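Local coordinates for protein putidaredoxin reductase (Pseudomonas putida, PDB 1Q1R) that probably uses its FAD to pass electrons from NADH to putidaredoxin, the iron-sulfur partner of the cytochrome P450cam monooxygenase, at residues 167-172 / 204-209; 194-199 / 357-362; 286-291 / 306-311. One frame throughout, in Å; residues are numbered along the deposited sequence.

Contact 1: residues 167-172 / 204-209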
ATOM      1  N   THR A 167     -11.985  -9.478   8.342  1.00 20.37           N
ATOM      2  CA  THR A 167     -11.457  -9.882   9.642  1.00 20.58           C
ATOM      3  C   THR A 167     -12.499  -9.696  10.746  1.00 20.88           C
ATOM      4  O   THR A 167     -12.633 -10.553  11.625  1.00 20.67           O
ATOM      5  CB  THR A 167     -10.181  -9.088   9.990  1.00 20.53           C
ATOM      6  OG1 THR A 167      -9.197  -9.326   8.981  1.00 22.26           O
ATOM      7  CG2 THR A 167      -9.614  -9.538  11.337  1.00 21.89           C
ATOM      8  N   ALA A 168     -13.243  -8.594  10.696  1.00 19.92           N
ATOM      9  CA  ALA A 168     -14.272  -8.340  11.702  1.00 21.58           C
ATOM     10  C   ALA A 168     -15.393  -9.374  11.593  1.00 22.20           C
ATOM     11  O   ALA A 168     -15.912  -9.847  12.606  1.00 21.84           O
ATOM     12  CB  ALA A 168     -14.841  -6.933  11.542  1.00 19.53           C
ATOM     13  N   ILE A 169     -15.772  -9.713  10.362  1.00 22.86           N
ATOM     14  CA  ILE A 169     -16.820 -10.705  10.129  1.00 24.38           C
ATOM     15  C   ILE A 169     -16.434 -12.040  10.755  1.00 24.77           C
ATOM     16  O   ILE A 169     -17.261 -12.715  11.372  1.00 24.32           O
ATOM     17  CB  ILE A 169     -17.073 -10.910   8.610  1.00 24.27           C
ATOM     18  CG1 ILE A 169     -18.096  -9.890   8.128  1.00 25.51           C
ATOM     19  CG2 ILE A 169     -17.577 -12.328   8.333  1.00 26.31           C
ATOM     20  CD1 ILE A 169     -19.452 -10.016   8.821  1.00 25.45           C
ATOM     21  N   LYS A 170     -15.169 -12.411  10.587  1.00 25.65           N
ATOM     22  CA  LYS A 170     -14.651 -13.656  11.129  1.00 27.77           C
ATOM     23  C   LYS A 170     -14.713 -13.613  12.661  1.00 27.79           C
ATOM     24  O   LYS A 170     -14.868 -14.646  13.314  1.00 27.42           O
ATOM     25  CB  LYS A 170     -13.205 -13.861  10.664  1.00 29.89           C
ATOM     26  CG  LYS A 170     -12.557 -15.142  11.164  1.00 33.90           C
ATOM     27  CD  LYS A 170     -13.140 -16.373  10.484  1.00 36.76           C
ATOM     28  CE  LYS A 170     -12.591 -17.650  11.109  1.00 38.17           C
ATOM     29  NZ  LYS A 170     -11.104 -17.647  11.144  1.00 38.84           N
ATOM     30  N   ALA A 171     -14.587 -12.411  13.220  1.00 26.62           N
ATOM     31  CA  ALA A 171     -14.641 -12.216  14.666  1.00 26.20           C
ATOM     32  C   ALA A 171     -16.099 -12.168  15.127  1.00 26.49           C
ATOM     33  O   ALA A 171     -16.395 -11.878  16.290  1.00 25.58           O
ATOM     34  CB  ALA A 171     -13.928 -10.920  15.042  1.00 25.31           C
ATOM     35  N   ASN A 172     -17.003 -12.440  14.190  1.00 26.68           N
ATOM     36  CA  ASN A 172     -18.440 -12.451  14.450  1.00 26.71           C
ATOM     37  C   ASN A 172     -19.066 -11.121  14.850  1.00 26.05           C
ATOM     38  O   ASN A 172     -20.052 -11.081  15.585  1.00 25.08           O
ATOM     39  CB  ASN A 172     -18.779 -13.522  15.487  1.00 28.74           C
ATOM     40  CG  ASN A 172     -18.607 -14.926  14.941  1.00 31.36           C
ATOM     41  OD1 ASN A 172     -19.127 -15.254  13.874  1.00 34.22           O
ATOM     42  ND2 ASN A 172     -17.879 -15.763  15.666  1.00 32.27           N
ATOM     43  N   ALA A 204     -20.942 -13.139   3.083  1.00 31.55           N
ATOM     44  CA  ALA A 204     -20.303 -13.430   4.360  1.00 30.82           C
ATOM     45  C   ALA A 204     -21.035 -12.764   5.531  1.00 30.38           C
ATOM     46  O   ALA A 204     -20.801 -13.100   6.688  1.00 29.89           O
ATOM     47  CB  ALA A 204     -18.845 -12.976   4.325  1.00 30.83           C
ATOM     48  N   GLY A 205     -21.918 -11.817   5.229  1.00 30.16           N
ATOM     49  CA  GLY A 205     -22.651 -11.150   6.292  1.00 30.19           C
ATOM     50  C   GLY A 205     -22.445  -9.647   6.348  1.00 30.27           C
ATOM     51  O   GLY A 205     -23.137  -8.947   7.084  1.00 29.81           O
ATOM     52  N   VAL A 206     -21.494  -9.140   5.575  1.00 29.87           N
ATOM     53  CA  VAL A 206     -21.235  -7.710   5.556  1.00 29.44           C
ATOM     54  C   VAL A 206     -22.345  -6.958   4.835  1.00 30.76           C
ATOM     55  O   VAL A 206     -22.791  -7.368   3.763  1.00 30.86           O
ATOM     56  CB  VAL A 206     -19.915  -7.380   4.834  1.00 28.80           C
ATOM     57  CG1 VAL A 206     -19.712  -5.864   4.782  1.00 28.34           C
ATOM     58  CG2 VAL A 206     -18.763  -8.049   5.536  1.00 28.17           C
ATOM     59  N   ASP A 207     -22.799  -5.862   5.432  1.00 30.75           N
ATOM     60  CA  ASP A 207     -23.822  -5.039   4.803  1.00 31.43           C
ATOM     61  C   ASP A 207     -23.093  -3.877   4.144  1.00 30.82           C
ATOM     62  O   ASP A 207     -22.734  -2.901   4.803  1.00 30.47           O
ATOM     63  CB  ASP A 207     -24.825  -4.517   5.832  1.00 32.77           C
ATOM     64  CG  ASP A 207     -25.774  -3.485   5.247  1.00 34.18           C
ATOM     65  OD1 ASP A 207     -25.993  -3.495   4.016  1.00 34.83           O
ATOM     66  OD2 ASP A 207     -26.311  -2.668   6.017  1.00 35.89           O
ATOM     67  N   ILE A 208     -22.860  -4.001   2.840  1.00 30.82           N
ATOM     68  CA  ILE A 208     -22.159  -2.976   2.072  1.00 30.56           C
ATOM     69  C   ILE A 208     -23.127  -1.937   1.518  1.00 31.20           C
ATOM     70  O   ILE A 208     -24.093  -2.278   0.834  1.00 30.99           O
ATOM     71  CB  ILE A 208     -21.384  -3.611   0.895  1.00 30.92           C
ATOM     72  CG1 ILE A 208     -20.271  -4.508   1.440  1.00 31.60           C
ATOM     73  CG2 ILE A 208     -20.816  -2.525  -0.013  1.00 29.74           C
ATOM     74  CD1 ILE A 208     -19.492  -5.242   0.380  1.00 33.34           C
ATOM     75  N   ARG A 209     -22.859  -0.671   1.817  1.00 31.32           N
ATOM     76  CA  ARG A 209     -23.700   0.420   1.341  1.00 32.12           C
ATOM     77  C   ARG A 209     -22.891   1.370   0.475  1.00 31.68           C
ATOM     78  O   ARG A 209     -22.115   2.183   0.974  1.00 30.88           O
ATOM     79  CB  ARG A 209     -24.310   1.175   2.526  1.00 32.88           C
ATOM     80  CG  ARG A 209     -25.023   0.246   3.489  1.00 34.80           C
ATOM     81  CD  ARG A 209     -26.045   0.955   4.351  1.00 37.16           C
ATOM     82  NE  ARG A 209     -26.812  -0.023   5.120  1.00 40.14           N
ATOM     83  CZ  ARG A 209     -27.996   0.217   5.674  1.00 41.23           C
ATOM     84  NH1 ARG A 209     -28.562   1.410   5.545  1.00 41.88           N
ATOM     85  NH2 ARG A 209     -28.615  -0.741   6.353  1.00 40.74           N
TER
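Ile169 packs on Ala204, Gly205 and Val206 in a small apolar contact within a Rossmann-type domain, where the last turn of helix 159-170 meets the turn that leads from helix 191-204 into strand 207-209. That strand is the edge of a five-stranded parallel sheet. A GxGxxG pattern at Gly156, Gly158 and Gly161, in the turn from strand 151-155 into helix 159-170, is consistent with the NAD-binding domain of this family. The two helices are successive connections of the sheet, the first leading into strand 174-178 and the second out of it, and Ile169 also rests on Val175 of that strand.

Ile169 spreads its branches over three neighbours. CG1 meets Val206. CG2, held anti to the backbone N, faces Ala204, coming 3.7 Å from its O and 4.3 Å from its CB. The terminal CD1 lies over the backbone of the turn, 3.9 Å from Gly205 C. The Val206 end is buried, whereas Gly205 stands at the surface; Tyr334 touches both Ala204 and Val206.

Each helix here ends in a Schellman motif. Asn172, with positive phi, closes helix 159-170, its N bonding to Ile169 O at 2.8 Å. Gly205 (phi 121°) does the same for helix 191-204, at backbone angles where a side chain would collide with Ala204 O and also crowd Ile169 CD1.

Beyond the turn, strand 207-209 pairs with strand 174-178. Just ahead of that strand the packing is at its tightest: the CG2 methyl of Val206 presses on Ile169 CG1 at 3.2 Å, closer than carbons usually pack.

Contact 2: residues 194-199 / 357-362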
ATOM      1  N   SER A 194     -16.109  -5.580  -9.099  1.00 34.08           N
ATOM      2  CA  SER A 194     -16.658  -4.945  -7.903  1.00 34.36           C
ATOM      3  C   SER A 194     -17.820  -5.814  -7.448  1.00 33.70           C
ATOM      4  O   SER A 194     -18.007  -6.063  -6.258  1.00 33.96           O
ATOM      5  CB  SER A 194     -17.177  -3.540  -8.221  1.00 34.57           C
ATOM      6  OG  SER A 194     -16.120  -2.665  -8.566  1.00 36.44           O
ATOM      7  N   ALA A 195     -18.595  -6.279  -8.420  1.00 32.74           N
ATOM      8  CA  ALA A 195     -19.742  -7.129  -8.149  1.00 31.47           C
ATOM      9  C   ALA A 195     -19.293  -8.377  -7.402  1.00 30.44           C
ATOM     10  O   ALA A 195     -19.955  -8.823  -6.465  1.00 29.74           O
ATOM     11  CB  ALA A 195     -20.425  -7.516  -9.457  1.00 32.27           C
ATOM     12  N   PHE A 196     -18.168  -8.949  -7.825  1.00 29.47           N
ATOM     13  CA  PHE A 196     -17.645 -10.142  -7.171  1.00 27.67           C
ATOM     14  C   PHE A 196     -17.382  -9.860  -5.687  1.00 27.53           C
ATOM     15  O   PHE A 196     -17.848 -10.597  -4.815  1.00 26.40           O
ATOM     16  CB  PHE A 196     -16.349 -10.593  -7.845  1.00 27.59           C
ATOM     17  CG  PHE A 196     -15.551 -11.562  -7.024  1.00 27.15           C
ATOM     18  CD1 PHE A 196     -15.972 -12.882  -6.872  1.00 27.33           C
ATOM     19  CD2 PHE A 196     -14.399 -11.143  -6.367  1.00 26.54           C
ATOM     20  CE1 PHE A 196     -15.251 -13.775  -6.070  1.00 26.95           C
ATOM     21  CE2 PHE A 196     -13.674 -12.019  -5.566  1.00 25.50           C
ATOM     22  CZ  PHE A 196     -14.100 -13.338  -5.416  1.00 27.13           C
ATOM     23  N   TYR A 197     -16.636  -8.791  -5.405  1.00 27.45           N
ATOM     24  CA  TYR A 197     -16.321  -8.436  -4.021  1.00 28.96           C
ATOM     25  C   TYR A 197     -17.560  -8.104  -3.195  1.00 28.48           C
ATOM     26  O   TYR A 197     -17.714  -8.580  -2.071  1.00 27.77           O
ATOM     27  CB  TYR A 197     -15.351  -7.253  -3.971  1.00 30.08           C
ATOM     28  CG  TYR A 197     -13.926  -7.615  -4.308  1.00 32.86           C
ATOM     29  CD1 TYR A 197     -13.364  -7.263  -5.535  1.00 34.41           C
ATOM     30  CD2 TYR A 197     -13.132  -8.313  -3.398  1.00 34.39           C
ATOM     31  CE1 TYR A 197     -12.045  -7.595  -5.845  1.00 35.27           C
ATOM     32  CE2 TYR A 197     -11.813  -8.652  -3.700  1.00 35.08           C
ATOM     33  CZ  TYR A 197     -11.279  -8.288  -4.923  1.00 35.43           C
ATOM     34  OH  TYR A 197      -9.972  -8.607  -5.220  1.00 37.38           O
ATOM     35  N   GLU A 198     -18.448  -7.288  -3.750  1.00 29.03           N
ATOM     36  CA  GLU A 198     -19.662  -6.922  -3.036  1.00 29.73           C
ATOM     37  C   GLU A 198     -20.487  -8.158  -2.682  1.00 30.05           C
ATOM     38  O   GLU A 198     -20.958  -8.297  -1.549  1.00 29.67           O
ATOM     39  CB  GLU A 198     -20.467  -5.916  -3.868  1.00 31.40           C
ATOM     40  CG  GLU A 198     -19.826  -4.526  -3.863  1.00 33.42           C
ATOM     41  CD  GLU A 198     -20.513  -3.533  -4.781  1.00 35.54           C
ATOM     42  OE1 GLU A 198     -21.746  -3.630  -4.949  1.00 38.37           O
ATOM     43  OE2 GLU A 198     -19.821  -2.644  -5.321  1.00 35.86           O
ATOM     44  N   HIS A 199     -20.639  -9.074  -3.632  1.00 29.90           N
ATOM     45  CA  HIS A 199     -21.397 -10.293  -3.369  1.00 30.03           C
ATOM     46  C   HIS A 199     -20.640 -11.190  -2.389  1.00 29.51           C
ATOM     47  O   HIS A 199     -21.229 -11.820  -1.512  1.00 29.12           O
ATOM     48  CB  HIS A 199     -21.662 -11.049  -4.677  1.00 31.91           C
ATOM     49  CG  HIS A 199     -22.361 -12.360  -4.489  1.00 33.40           C
ATOM     50  ND1 HIS A 199     -21.684 -13.556  -4.371  1.00 34.26           N
ATOM     51  CD2 HIS A 199     -23.676 -12.659  -4.360  1.00 33.87           C
ATOM     52  CE1 HIS A 199     -22.551 -14.533  -4.178  1.00 34.18           C
ATOM     53  NE2 HIS A 199     -23.766 -14.017  -4.166  1.00 33.89           N
ATOM     54  N   ALA A 357     -18.600 -16.535 -10.718  1.00 36.90           N
ATOM     55  CA  ALA A 357     -19.496 -17.097  -9.711  1.00 39.23           C
ATOM     56  C   ALA A 357     -18.715 -17.974  -8.744  1.00 40.67           C
ATOM     57  O   ALA A 357     -19.295 -18.652  -7.894  1.00 40.58           O
ATOM     58  CB  ALA A 357     -20.597 -17.915 -10.383  1.00 38.65           C
ATOM     59  N   GLN A 358     -17.394 -17.957  -8.878  1.00 41.80           N
ATOM     60  CA  GLN A 358     -16.527 -18.754  -8.020  1.00 43.14           C
ATOM     61  C   GLN A 358     -15.199 -18.022  -7.836  1.00 42.40           C
ATOM     62  O   GLN A 358     -14.723 -17.355  -8.751  1.00 42.60           O
ATOM     63  CB  GLN A 358     -16.294 -20.121  -8.668  1.00 45.68           C
ATOM     64  CG  GLN A 358     -15.525 -21.113  -7.814  1.00 50.39           C
ATOM     65  CD  GLN A 358     -15.295 -22.435  -8.532  1.00 53.16           C
ATOM     66  OE1 GLN A 358     -14.685 -23.356  -7.984  1.00 55.06           O
ATOM     67  NE2 GLN A 358     -15.784 -22.532  -9.768  1.00 54.35           N
ATOM     68  N   PRO A 359     -14.596 -18.114  -6.639  1.00 41.84           N
ATOM     69  CA  PRO A 359     -13.315 -17.431  -6.413  1.00 40.23           C
ATOM     70  C   PRO A 359     -12.210 -18.226  -7.094  1.00 38.13           C
ATOM     71  O   PRO A 359     -11.391 -18.868  -6.436  1.00 36.72           O
ATOM     72  CB  PRO A 359     -13.171 -17.440  -4.890  1.00 41.20           C
ATOM     73  CG  PRO A 359     -14.585 -17.583  -4.397  1.00 42.79           C
ATOM     74  CD  PRO A 359     -15.157 -18.588  -5.365  1.00 42.39           C
ATOM     75  N   ASP A 360     -12.207 -18.188  -8.420  1.00 36.16           N
ATOM     76  CA  ASP A 360     -11.227 -18.911  -9.213  1.00 34.95           C
ATOM     77  C   ASP A 360     -11.283 -18.404 -10.645  1.00 33.16           C
ATOM     78  O   ASP A 360     -11.923 -19.004 -11.507  1.00 33.46           O
ATOM     79  CB  ASP A 360     -11.533 -20.410  -9.159  1.00 36.12           C
ATOM     80  CG  ASP A 360     -10.790 -21.195 -10.212  1.00 37.38           C
ATOM     81  OD1 ASP A 360      -9.593 -20.920 -10.435  1.00 37.07           O
ATOM     82  OD2 ASP A 360     -11.408 -22.100 -10.813  1.00 40.15           O
ATOM     83  N   PHE A 361     -10.609 -17.289 -10.892  1.00 30.49           N
ATOM     84  CA  PHE A 361     -10.607 -16.697 -12.218  1.00 28.41           C
ATOM     85  C   PHE A 361      -9.542 -15.625 -12.335  1.00 27.74           C
ATOM     86  O   PHE A 361      -8.902 -15.252 -11.350  1.00 26.70           O
ATOM     87  CB  PHE A 361     -11.980 -16.081 -12.509  1.00 28.21           C
ATOM     88  CG  PHE A 361     -12.395 -15.020 -11.517  1.00 28.67           C
ATOM     89  CD1 PHE A 361     -11.866 -13.735 -11.586  1.00 28.36           C
ATOM     90  CD2 PHE A 361     -13.304 -15.313 -10.507  1.00 28.05           C
ATOM     91  CE1 PHE A 361     -12.238 -12.757 -10.664  1.00 29.48           C
ATOM     92  CE2 PHE A 361     -13.683 -14.345  -9.580  1.00 28.44           C
ATOM     93  CZ  PHE A 361     -13.149 -13.065  -9.657  1.00 28.75           C
ATOM     94  N   SER A 362      -9.357 -15.143 -13.557  1.00 26.70           N
ATOM     95  CA  SER A 362      -8.405 -14.084 -13.843  1.00 26.58           C
ATOM     96  C   SER A 362      -9.137 -13.075 -14.715  1.00 26.71           C
ATOM     97  O   SER A 362      -9.927 -13.454 -15.583  1.00 26.84           O
ATOM     98  CB  SER A 362      -7.188 -14.630 -14.586  1.00 25.85           C
ATOM     99  OG  SER A 362      -6.477 -15.553 -13.779  1.00 27.66           O
TER
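Phe196 and Phe361 form a T-shaped, edge-to-face pair that joins helix 191-204 to the start of strand 360-367. Their ring planes stand at 89° and their centroids are 5.1 Å apart. The edge of Phe361 comes down on the face of Phe196, with Phe361 CZ 3.8 Å above the plane and over the ring centre. Beside it, Phe361 CE2 lies 3.8 Å from Phe196 CD1. The ring of Phe196 leaves the helix with CG anti to the backbone N (chi1 164°), which carries it across to the strand. Phe361 has its CG between the backbone N and the carbonyl carbon (chi1 59°), which brings its CE2-CZ edge to the face of Phe196. Val377 of the adjacent strand 370-377 touches both rings, so this part is buried. Phe196 CD2 also sits over the ring of Tyr197, its neighbour on the helix.

Packing slackens toward Pro359, which touches only Phe196 across the contact, its CG 4.2 Å from Phe196 CE1. Pro359 is the centre of an inverse gamma turn, closed by Asp360 N bonding to Gln358 O at 2.7 Å; the same oxygen lies at the edge of the Phe361 ring, in its plane. Farther out, Ala357 and Gln358 are exposed and start their side chains away from the helix, while exposed His199 keeps its CE1 6.4 Å from Ala357 O. Replacing Phe196 by alanine would probably leave the edge of Phe361 without its aromatic face and a gap beside Val377.

Asp360, salt-bridged to Arg379, starts its side chain away from the helix. Packing of a helix of the probable NAD-binding domain against the antiparallel sheet of the C-terminal domain is in keeping with the glutathione reductase fold.

Contact 3: residues 286-291 / 306-311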
ATOM      1  N   ALA A 286       6.942   8.283  -3.014  1.00 27.97           N
ATOM      2  CA  ALA A 286       7.583   8.596  -4.286  1.00 29.17           C
ATOM      3  C   ALA A 286       6.736   8.549  -5.549  1.00 29.93           C
ATOM      4  O   ALA A 286       6.074   7.551  -5.841  1.00 29.89           O
ATOM      5  CB  ALA A 286       8.811   7.702  -4.464  1.00 28.50           C
ATOM      6  N   ARG A 287       6.760   9.652  -6.295  1.00 30.58           N
ATOM      7  CA  ARG A 287       6.055   9.722  -7.567  1.00 31.50           C
ATOM      8  C   ARG A 287       7.156   9.575  -8.609  1.00 31.05           C
ATOM      9  O   ARG A 287       8.058  10.406  -8.696  1.00 31.25           O
ATOM     10  CB  ARG A 287       5.335  11.059  -7.746  1.00 32.76           C
ATOM     11  CG  ARG A 287       4.710  11.211  -9.137  1.00 34.30           C
ATOM     12  CD  ARG A 287       3.640  12.271  -9.147  1.00 34.69           C
ATOM     13  NE  ARG A 287       2.516  11.883  -8.304  1.00 37.13           N
ATOM     14  CZ  ARG A 287       1.613  10.967  -8.634  1.00 37.13           C
ATOM     15  NH1 ARG A 287       1.694  10.341  -9.800  1.00 38.94           N
ATOM     16  NH2 ARG A 287       0.629  10.675  -7.797  1.00 37.58           N
ATOM     17  N   PHE A 288       7.092   8.503  -9.388  1.00 31.52           N
ATOM     18  CA  PHE A 288       8.110   8.240 -10.393  1.00 31.86           C
ATOM     19  C   PHE A 288       7.498   8.019 -11.769  1.00 31.86           C
ATOM     20  O   PHE A 288       6.289   7.840 -11.907  1.00 31.60           O
ATOM     21  CB  PHE A 288       8.916   7.008  -9.986  1.00 31.72           C
ATOM     22  CG  PHE A 288       8.116   5.733  -9.990  1.00 32.51           C
ATOM     23  CD1 PHE A 288       8.178   4.861 -11.074  1.00 32.58           C
ATOM     24  CD2 PHE A 288       7.286   5.409  -8.915  1.00 32.72           C
ATOM     25  CE1 PHE A 288       7.425   3.683 -11.086  1.00 32.29           C
ATOM     26  CE2 PHE A 288       6.528   4.233  -8.920  1.00 31.94           C
ATOM     27  CZ  PHE A 288       6.600   3.372 -10.006  1.00 31.63           C
ATOM     28  N   HIS A 289       8.346   8.028 -12.788  1.00 32.77           N
ATOM     29  CA  HIS A 289       7.875   7.819 -14.148  1.00 33.62           C
ATOM     30  C   HIS A 289       7.960   6.348 -14.536  1.00 33.21           C
ATOM     31  O   HIS A 289       9.036   5.754 -14.539  1.00 33.56           O
ATOM     32  CB  HIS A 289       8.683   8.673 -15.130  1.00 35.42           C
ATOM     33  CG  HIS A 289       8.251   8.521 -16.556  1.00 35.97           C
ATOM     34  ND1 HIS A 289       8.748   7.536 -17.381  1.00 36.58           N
ATOM     35  CD2 HIS A 289       7.329   9.195 -17.283  1.00 36.36           C
ATOM     36  CE1 HIS A 289       8.147   7.608 -18.557  1.00 36.75           C
ATOM     37  NE2 HIS A 289       7.282   8.605 -18.523  1.00 36.72           N
ATOM     38  N   SER A 290       6.811   5.757 -14.835  1.00 33.55           N
ATOM     39  CA  SER A 290       6.768   4.361 -15.248  1.00 34.59           C
ATOM     40  C   SER A 290       6.993   4.319 -16.750  1.00 34.94           C
ATOM     41  O   SER A 290       6.179   4.835 -17.509  1.00 33.61           O
ATOM     42  CB  SER A 290       5.406   3.748 -14.935  1.00 34.34           C
ATOM     43  OG  SER A 290       5.283   2.468 -15.537  1.00 34.76           O
ATOM     44  N   GLN A 291       8.095   3.721 -17.181  1.00 37.00           N
ATOM     45  CA  GLN A 291       8.367   3.635 -18.611  1.00 39.54           C
ATOM     46  C   GLN A 291       7.462   2.572 -19.221  1.00 39.46           C
ATOM     47  O   GLN A 291       7.104   2.640 -20.396  1.00 39.58           O
ATOM     48  CB  GLN A 291       9.847   3.317 -18.856  1.00 41.42           C
ATOM     49  CG  GLN A 291      10.392   2.175 -18.027  1.00 45.74           C
ATOM     50  CD  GLN A 291      11.907   2.227 -17.901  1.00 48.31           C
ATOM     51  OE1 GLN A 291      12.630   2.207 -18.902  1.00 50.59           O
ATOM     52  NE2 GLN A 291      12.397   2.295 -16.662  1.00 49.08           N
ATOM     53  N   LEU A 306       9.911  -2.577  -2.026  1.00 23.24           N
ATOM     54  CA  LEU A 306      11.064  -3.461  -2.147  1.00 24.26           C
ATOM     55  C   LEU A 306      11.860  -3.146  -3.417  1.00 24.88           C
ATOM     56  O   LEU A 306      13.079  -2.972  -3.368  1.00 24.06           O
ATOM     57  CB  LEU A 306      10.608  -4.923  -2.157  1.00 24.36           C
ATOM     58  CG  LEU A 306       9.911  -5.412  -0.879  1.00 25.60           C
ATOM     59  CD1 LEU A 306       9.408  -6.848  -1.060  1.00 25.44           C
ATOM     60  CD2 LEU A 306      10.884  -5.334   0.283  1.00 24.47           C
ATOM     61  N   GLU A 307      11.161  -3.064  -4.545  1.00 25.65           N
ATOM     62  CA  GLU A 307      11.803  -2.775  -5.823  1.00 27.38           C
ATOM     63  C   GLU A 307      12.550  -1.443  -5.777  1.00 27.02           C
ATOM     64  O   GLU A 307      13.735  -1.378  -6.107  1.00 26.71           O
ATOM     65  CB  GLU A 307      10.758  -2.759  -6.945  1.00 28.31           C
ATOM     66  CG  GLU A 307      11.297  -2.297  -8.297  1.00 31.74           C
ATOM     67  CD  GLU A 307      10.272  -2.404  -9.413  1.00 32.44           C
ATOM     68  OE1 GLU A 307       9.084  -2.107  -9.171  1.00 34.27           O
ATOM     69  OE2 GLU A 307      10.656  -2.771 -10.542  1.00 34.55           O
ATOM     70  N   GLN A 308      11.863  -0.387  -5.348  1.00 27.16           N
ATOM     71  CA  GLN A 308      12.485   0.928  -5.267  1.00 27.69           C
ATOM     72  C   GLN A 308      13.644   0.970  -4.274  1.00 28.02           C
ATOM     73  O   GLN A 308      14.680   1.577  -4.544  1.00 28.11           O
ATOM     74  CB  GLN A 308      11.443   1.994  -4.904  1.00 27.81           C
ATOM     75  CG  GLN A 308      10.418   2.226  -6.000  1.00 26.84           C
ATOM     76  CD  GLN A 308       9.549   3.456  -5.769  1.00 27.71           C
ATOM     77  OE1 GLN A 308       8.630   3.725  -6.543  1.00 29.22           O
ATOM     78  NE2 GLN A 308       9.839   4.208  -4.713  1.00 26.09           N
ATOM     79  N   ALA A 309      13.475   0.319  -3.129  1.00 28.14           N
ATOM     80  CA  ALA A 309      14.522   0.302  -2.113  1.00 28.67           C
ATOM     81  C   ALA A 309      15.764  -0.437  -2.613  1.00 29.47           C
ATOM     82  O   ALA A 309      16.895  -0.049  -2.316  1.00 29.31           O
ATOM     83  CB  ALA A 309      13.999  -0.348  -0.832  1.00 26.96           C
ATOM     84  N   ARG A 310      15.553  -1.507  -3.367  1.00 30.52           N
ATOM     85  CA  ARG A 310      16.672  -2.272  -3.896  1.00 32.74           C
ATOM     86  C   ARG A 310      17.403  -1.496  -4.994  1.00 32.84           C
ATOM     87  O   ARG A 310      18.622  -1.597  -5.127  1.00 32.87           O
ATOM     88  CB  ARG A 310      16.175  -3.630  -4.406  1.00 33.82           C
ATOM     89  CG  ARG A 310      15.947  -4.602  -3.257  1.00 36.32           C
ATOM     90  CD  ARG A 310      14.955  -5.711  -3.565  1.00 38.17           C
ATOM     91  NE  ARG A 310      14.712  -6.514  -2.366  1.00 39.91           N
ATOM     92  CZ  ARG A 310      13.783  -7.458  -2.261  1.00 40.45           C
ATOM     93  NH1 ARG A 310      12.990  -7.732  -3.290  1.00 40.96           N
ATOM     94  NH2 ARG A 310      13.644  -8.129  -1.122  1.00 40.32           N
ATOM     95  N   LYS A 311      16.656  -0.706  -5.757  1.00 33.16           N
ATOM     96  CA  LYS A 311      17.235   0.090  -6.829  1.00 34.76           C
ATOM     97  C   LYS A 311      18.141   1.171  -6.237  1.00 35.46           C
ATOM     98  O   LYS A 311      19.238   1.420  -6.744  1.00 35.96           O
ATOM     99  CB  LYS A 311      16.124   0.728  -7.665  1.00 35.02           C
ATOM    100  CG  LYS A 311      16.614   1.512  -8.875  1.00 35.20           C
ATOM    101  CD  LYS A 311      15.446   2.030  -9.694  1.00 34.80           C
ATOM    102  CE  LYS A 311      15.919   2.816 -10.913  1.00 35.23           C
ATOM    103  NZ  LYS A 311      14.778   3.312 -11.742  1.00 34.84           N
TER
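Phe288 has its CG between the backbone N and the carbonyl carbon (chi1 66°), while Gln308 sets its CG anti to its own carbonyl carbon (chi1 -68°) and runs extended beyond it; these torsions bring ring and amide together between strand 286-290 and helix 302-316. The amide approaches the ring obliquely, the two planes 88° apart, with Gln308 CD 4.3 Å from Phe288 CD2. The same group reaches Ala286, whose CB lies 4.5 Å from Gln308 CD. A long polar side chain thus spans backbones whose nearest CA atoms, in Ala286 and Gln308, are 9.2 Å apart.

In this glutathione reductase fold, strand 286-290 belongs to a small mixed sheet with strands 266-267 and 295-298, and helix 302-316 also packs on helix 14-25, whose start carries the end of a GxGxxG pattern, consistent with the FAD-binding site. The Gln308 side chain is about 7 Å from the bound FAD. Met272 and Val282 touch Gln308, and Val297 of strand 295-298 lies against Phe288. The edge of the Phe288 ring also meets Ala286 O, which lies in the ring plane.

From the N terminus, helix 159-170 comes first: its end, 167-172, meets 204-209 after strand 174-178 and helix 191-204, so contact 1 closes a short loop within one Rossmann-type domain. Contact 2 starts inside that loop, at 194-199, and ends far outside it, at 357-362; the two therefore cross, and helix 191-204 is tied at its end to helix 159-170 and along its length to the C-terminal antiparallel sheet. They touch directly, Ile208 CD1 lying 3.8 Å from Glu198 CA. Contact 3 opens after contact 1 has closed and joins strand 286-290 to helix 302-316 near the FAD; it nests within the loop of contact 2, their centres about 31 Å apart.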